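Local coordinates for modulator protein RSBR (Bacillus subtilis, PDB 2BNL) that regulates sigma-B in the general stress response as a stressosome component, stimulating RsbT kinase activity toward RsbS in vitro, this chain being its N-terminal nonheme globin domain, at residues 50-55 / 65-70. Residues are numbered along the deposited sequence; the frame is centred on the assembly and turned at random.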
loop_
_atom_site.group_PDB
_atom_site.type_symbol
_atom_site.label_atom_id
_atom_site.label_comp_id
_atom_site.label_asym_id
_atom_site.label_seq_id
_atom_site.Cartn_x
_atom_site.Cartn_y
_atom_site.Cartn_z
ATOM N N ILE A 50 7.590 8.158 12.281
ATOM C CA ILE A 50 7.686 9.593 12.082
ATOM C C ILE A 50 9.159 10.040 11.730
ATOM O O ILE A 50 9.341 10.937 10.915
ATOM C CB ILE A 50 7.160 10.433 13.308
ATOM C CG1 ILE A 50 5.686 10.181 13.566
ATOM C CG2 ILE A 50 7.071 12.000 13.038
ATOM C CD1 ILE A 50 5.078 10.532 15.085
ATOM N N ASP A 51 10.134 9.472 12.409
ATOM C CA ASP A 51 11.549 9.782 12.199
ATOM C C ASP A 51 11.951 9.438 10.748
ATOM O O ASP A 51 12.663 10.199 10.152
ATOM C CB ASP A 51 12.457 8.989 13.114
ATOM C CG ASP A 51 12.529 9.547 14.531
ATOM O OD1 ASP A 51 11.873 10.547 14.844
ATOM O OD2 ASP A 51 13.277 8.932 15.300
ATOM N N ILE A 52 11.432 8.340 10.220
ATOM C CA ILE A 52 11.515 8.012 8.767
ATOM C C ILE A 52 10.929 9.079 7.855
ATOM O O ILE A 52 11.593 9.532 6.906
ATOM C CB ILE A 52 10.958 6.624 8.425
ATOM C CG1 ILE A 52 11.838 5.520 9.049
ATOM C CG2 ILE A 52 10.753 6.465 6.933
ATOM C CD1 ILE A 52 11.100 4.207 9.368
ATOM N N LEU A 53 9.756 9.553 8.206
ATOM C CA LEU A 53 9.086 10.542 7.421
ATOM C C LEU A 53 9.913 11.801 7.385
ATOM O O LEU A 53 10.073 12.396 6.315
ATOM C CB LEU A 53 7.672 10.800 7.970
ATOM C CG LEU A 53 6.703 9.657 8.039
ATOM C CD1 LEU A 53 5.367 10.171 8.639
ATOM C CD2 LEU A 53 6.481 8.903 6.823
ATOM N N LEU A 54 10.446 12.209 8.541
ATOM C CA LEU A 54 11.178 13.491 8.660
ATOM C C LEU A 54 12.531 13.495 7.844
ATOM O O LEU A 54 13.049 14.535 7.554
ATOM C CB LEU A 54 11.345 13.836 10.156
ATOM C CG LEU A 54 10.009 14.286 10.783
ATOM C CD1 LEU A 54 10.239 14.521 12.252
ATOM C CD2 LEU A 54 9.367 15.577 10.113
ATOM N N LEU A 55 13.059 12.310 7.532
ATOM C CA LEU A 55 14.231 12.102 6.682
ATOM C C LEU A 55 13.887 11.990 5.223
ATOM O O LEU A 55 14.758 11.957 4.430
ATOM C CB LEU A 55 14.936 10.801 7.112
ATOM C CG LEU A 55 15.586 10.809 8.487
ATOM C CD1 LEU A 55 15.946 9.345 8.897
ATOM C CD2 LEU A 55 16.839 11.710 8.467
ATOM N N SER A 65 18.423 2.835 6.331
ATOM C CA SER A 65 18.769 2.126 7.512
ATOM C C SER A 65 17.591 2.122 8.570
ATOM O O SER A 65 17.265 1.062 9.155
ATOM C CB SER A 65 20.150 2.587 8.036
ATOM O OG SER A 65 19.988 3.561 9.064
ATOM N N GLN A 66 16.934 3.270 8.725
ATOM C CA GLN A 66 15.835 3.417 9.632
ATOM C C GLN A 66 14.653 2.511 9.184
ATOM O O GLN A 66 13.948 1.897 10.040
ATOM C CB GLN A 66 15.442 4.850 9.717
ATOM C CG GLN A 66 16.470 5.806 10.482
ATOM C CD GLN A 66 17.619 6.276 9.600
ATOM O OE1 GLN A 66 17.636 5.991 8.399
ATOM N NE2 GLN A 66 18.569 7.054 10.200
ATOM N N ILE A 67 14.384 2.525 7.859
ATOM C CA ILE A 67 13.415 1.672 7.220
ATOM C C ILE A 67 13.658 0.216 7.507
ATOM O O ILE A 67 12.741 -0.542 7.802
ATOM C CB ILE A 67 13.254 1.997 5.671
ATOM C CG1 ILE A 67 12.531 3.336 5.565
ATOM C CG2 ILE A 67 12.348 0.972 5.020
ATOM C CD1 ILE A 67 12.393 3.938 4.109
ATOM N N SER A 68 14.882 -0.188 7.308
ATOM C CA SER A 68 15.242 -1.578 7.419
ATOM C C SER A 68 15.092 -2.044 8.878
ATOM O O SER A 68 14.581 -3.182 9.138
ATOM C CB SER A 68 16.691 -1.748 6.955
ATOM O OG SER A 68 17.250 -2.860 7.509
ATOM N N GLU A 69 15.549 -1.221 9.799
ATOM C CA GLU A 69 15.348 -1.476 11.226
ATOM C C GLU A 69 13.888 -1.549 11.663
ATOM O O GLU A 69 13.519 -2.436 12.490
ATOM C CB GLU A 69 16.046 -0.454 12.071
ATOM C CG GLU A 69 16.305 -1.053 13.457
ATOM C CD GLU A 69 17.647 -1.906 13.648
ATOM O OE1 GLU A 69 17.905 -3.052 13.091
ATOM O OE2 GLU A 69 18.478 -1.379 14.470
ATOM N N LEU A 70 13.069 -0.605 11.187
ATOM C CA LEU A 70 11.666 -0.655 11.561
ATOM C C LEU A 70 11.013 -1.963 11.058
ATOM O O LEU A 70 10.211 -2.586 11.796
ATOM C CB LEU A 70 10.893 0.530 11.029
ATOM C CG LEU A 70 9.360 0.562 11.201
ATOM C CD1 LEU A 70 9.115 0.445 12.593
ATOM C CD2 LEU A 70 8.805 1.857 10.774
#
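Gln66 O accepts the helical hydrogen bond from Leu70 N at 2.9 Å, and the CD1 methyl of Ile52 rests against the same oxygen at 3.7 Å. The contact belongs to the N-terminal globin-fold domain of RsbRA, where helices 39-54 and 64-76, joined by a short connection, pack nearly antiparallel (160°) with their local axes 9.8 Å apart. No hydrogen bond crosses between 50-55 and 65-70; the join is made by side chains. Ile52 carries most of it, its two branches meeting three residues. CG1 lies beside the backbone N (chi1 -66°) and slides past Gln66, meeting its CB at 3.7 Å. From CG1 the chain runs on to put CD1 against Leu70 CD2 at 3.6 Å. The Ile52 and Ile67 side chains cross at about a right angle, Ile52 CG2 touching Ile67 CG1 at 3.9 Å. Helix 109-135 closes over this buried part, Ile123 touching Ile52 and Ile127 touching Ile67. An alanine in place of Ile52 would strip away CG1, CG2 and CD1, and would probably leave Leu70 CD2 and Ile67 CG1 facing a gap between the two helices. At the exposed end of the contact an amide replaces the aliphatic partners. Gln66 bends at chi2 (83°), bringing its side-chain amide across Leu55, which also touches Ala63 in the connecting loop. Leu55 CD1 sits almost straight above the flat face of that amide, 3.6 Å from Gln66 CD, with OE1 and NE2 nearly as near.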